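Local structure of putative O-GlcNAcase nagJ (Clostridium perfringens, 6PV5) at residues 403-408 against 491-496. The protein is a family 84 glycoside hydrolase that probably acts as a hexosaminidase, removing N-acetylglucosamine from glycans; this chain holds its catalytic part. Residues are numbered along the deposited sequence; the frame is centred on the assembly and turned at random.
Sequences WNYPVN and TRLDTG
Tyr405 and Thr495 mark one near approach of two irregular backbones, with CA atoms 7.3 Å apart, and Asn408 and Leu493 mark the other, at 7.4 Å. The cis peptide before Pro406 kinks 403-408, and Pro406 CB lies above one face of the Tyr405 ring, toward its rim. With CG anti to the backbone N (chi1 -176°) and CB directed at 491-496, that ring reaches across, and Tyr405 OH donates to Thr491 O over 2.6 Å. The acceptor lies at the ring's edge, and the hydroxyl meets a lone pair in the carbonyl plane at a C=O...O angle of 134°, evidence of a directed bond. Thr495 CG2 packs 3.7 Å from Tyr405 CD1, while Thr495 OG1 sits 3.8 Å from Trp403 CZ2 and is hydrogen-bonded to Pro379 O. Leu493 CD2 presses on Asn408 CB at 3.4 Å, an apolar touch; Asn408 ND2 hydrogen-bonds to Lys414 O. Gly496 CA passes 3.9 Å from Tyr405 CE1. The buried contact joins the catalytic TIM barrel, at the loop following its seventh strand 399-403, to the link between helices 480-487 and 501-515 that leads into the helical part, while Ser448 of helix 446-457 touches Tyr405 and Pro406.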
loop_
_atom_site.group_PDB
_atom_site.type_symbol
_atom_site.label_atom_id
_atom_site.label_comp_id
_atom_site.label_asym_id
_atom_site.label_seq_id
_atom_site.Cartn_x
_atom_site.Cartn_y
_atom_site.Cartn_z
ATOM N N TRP A 403 -7.811 4.154 2.343
ATOM C CA TRP A 403 -6.793 5.090 2.791
ATOM C C TRP A 403 -6.229 5.877 1.612
ATOM O O TRP A 403 -5.573 5.300 0.739
ATOM C CB TRP A 403 -5.707 4.359 3.571
ATOM C CG TRP A 403 -4.745 5.326 4.173
ATOM C CD1 TRP A 403 -3.398 5.379 3.960
ATOM C CD2 TRP A 403 -5.071 6.427 5.038
ATOM N NE1 TRP A 403 -2.861 6.417 4.668
ATOM C CE2 TRP A 403 -3.862 7.094 5.314
ATOM C CE3 TRP A 403 -6.265 6.919 5.582
ATOM C CZ2 TRP A 403 -3.806 8.231 6.120
ATOM C CZ3 TRP A 403 -6.208 8.031 6.397
ATOM C CH2 TRP A 403 -4.997 8.682 6.641
ATOM N N ASN A 404 -6.483 7.185 1.619
ATOM C CA ASN A 404 -6.150 8.056 0.498
ATOM C C ASN A 404 -4.695 8.542 0.587
ATOM O O ASN A 404 -4.415 9.737 0.707
ATOM C CB ASN A 404 -7.133 9.226 0.393
ATOM C CG ASN A 404 -8.363 8.855 -0.410
ATOM O OD1 ASN A 404 -8.253 8.163 -1.419
ATOM N ND2 ASN A 404 -9.532 9.271 0.044
ATOM N N TYR A 405 -3.769 7.598 0.486
ATOM C CA TYR A 405 -2.342 7.868 0.379
ATOM C C TYR A 405 -1.705 6.559 -0.078
ATOM O O TYR A 405 -2.087 5.496 0.430
ATOM C CB TYR A 405 -1.823 8.278 1.762
ATOM C CG TYR A 405 -0.376 8.674 1.808
ATOM C CD1 TYR A 405 -0.009 10.012 1.722
ATOM C CD2 TYR A 405 0.623 7.722 1.888
ATOM C CE1 TYR A 405 1.323 10.396 1.758
ATOM C CE2 TYR A 405 1.956 8.092 1.933
ATOM C CZ TYR A 405 2.310 9.433 1.866
ATOM O OH TYR A 405 3.628 9.803 1.885
ATOM N N PRO A 406 -0.736 6.538 -1.032
ATOM C CA PRO A 406 -0.099 7.739 -1.594
ATOM C C PRO A 406 -0.785 8.572 -2.672
ATOM O O PRO A 406 -0.181 9.521 -3.188
ATOM C CB PRO A 406 1.206 7.164 -2.184
ATOM C CG PRO A 406 0.827 5.767 -2.633
ATOM C CD PRO A 406 -0.121 5.302 -1.531
ATOM N N VAL A 407 -2.062 8.282 -2.969
ATOM C CA VAL A 407 -2.745 8.977 -4.047
ATOM C C VAL A 407 -2.419 10.471 -4.013
ATOM O O VAL A 407 -2.630 11.136 -2.996
ATOM C CB VAL A 407 -4.269 8.752 -4.032
ATOM C CG1 VAL A 407 -4.906 9.207 -2.724
ATOM C CG2 VAL A 407 -4.948 9.451 -5.204
ATOM N N ASN A 408 -2.049 11.027 -5.180
ATOM C CA ASN A 408 -1.713 12.442 -5.227
ATOM C C ASN A 408 -2.525 13.155 -6.315
ATOM O O ASN A 408 -2.132 14.231 -6.776
ATOM C CB ASN A 408 -0.202 12.649 -5.401
ATOM C CG ASN A 408 0.259 12.262 -6.795
ATOM O OD1 ASN A 408 -0.403 11.468 -7.452
ATOM N ND2 ASN A 408 1.410 12.760 -7.232
ATOM N N THR A 491 7.214 13.442 1.503
ATOM C CA THR A 491 6.388 12.456 2.196
ATOM C C THR A 491 5.011 13.045 2.459
ATOM O O THR A 491 4.029 12.328 2.436
ATOM C CB THR A 491 7.038 11.870 3.460
ATOM O OG1 THR A 491 7.305 12.925 4.391
ATOM C CG2 THR A 491 8.331 11.132 3.180
ATOM N N ARG A 492 4.946 14.358 2.646
ATOM C CA ARG A 492 3.731 14.987 3.126
ATOM C C ARG A 492 2.955 15.603 1.962
ATOM O O ARG A 492 3.476 16.469 1.267
ATOM C CB ARG A 492 4.099 16.031 4.190
ATOM C CG ARG A 492 2.939 16.851 4.735
ATOM C CD ARG A 492 2.062 16.051 5.698
ATOM N NE ARG A 492 0.950 16.854 6.204
ATOM C CZ ARG A 492 0.028 16.447 7.079
ATOM N NH1 ARG A 492 0.057 15.224 7.580
ATOM N NH2 ARG A 492 -0.914 17.282 7.464
ATOM N N LEU A 493 1.694 15.179 1.792
ATOM C CA LEU A 493 0.759 15.825 0.890
ATOM C C LEU A 493 -0.332 16.478 1.739
ATOM O O LEU A 493 -0.031 17.349 2.549
ATOM C CB LEU A 493 0.216 14.783 -0.097
ATOM C CG LEU A 493 0.937 14.614 -1.444
ATOM C CD1 LEU A 493 2.429 14.500 -1.274
ATOM C CD2 LEU A 493 0.437 13.355 -2.134
ATOM N N ASP A 494 -1.601 16.083 1.578
ATOM C CA ASP A 494 -2.579 16.543 2.553
ATOM C C ASP A 494 -2.574 15.626 3.778
ATOM O O ASP A 494 -3.195 15.927 4.777
ATOM C CB ASP A 494 -3.970 16.694 1.948
ATOM C CG ASP A 494 -4.100 17.940 1.093
ATOM O OD1 ASP A 494 -3.081 18.638 0.925
ATOM O OD2 ASP A 494 -5.219 18.184 0.582
ATOM N N THR A 495 -1.863 14.506 3.692
ATOM C CA THR A 495 -1.661 13.625 4.827
ATOM C C THR A 495 -0.265 13.057 4.636
ATOM O O THR A 495 0.342 13.314 3.598
ATOM C CB THR A 495 -2.757 12.552 4.913
ATOM O OG1 THR A 495 -2.647 11.878 6.173
ATOM C CG2 THR A 495 -2.684 11.541 3.786
ATOM N N GLY A 496 0.227 12.293 5.614
ATOM C CA GLY A 496 1.521 11.643 5.457
ATOM C C GLY A 496 2.505 12.099 6.526
ATOM O O GLY A 496 2.260 13.077 7.232
#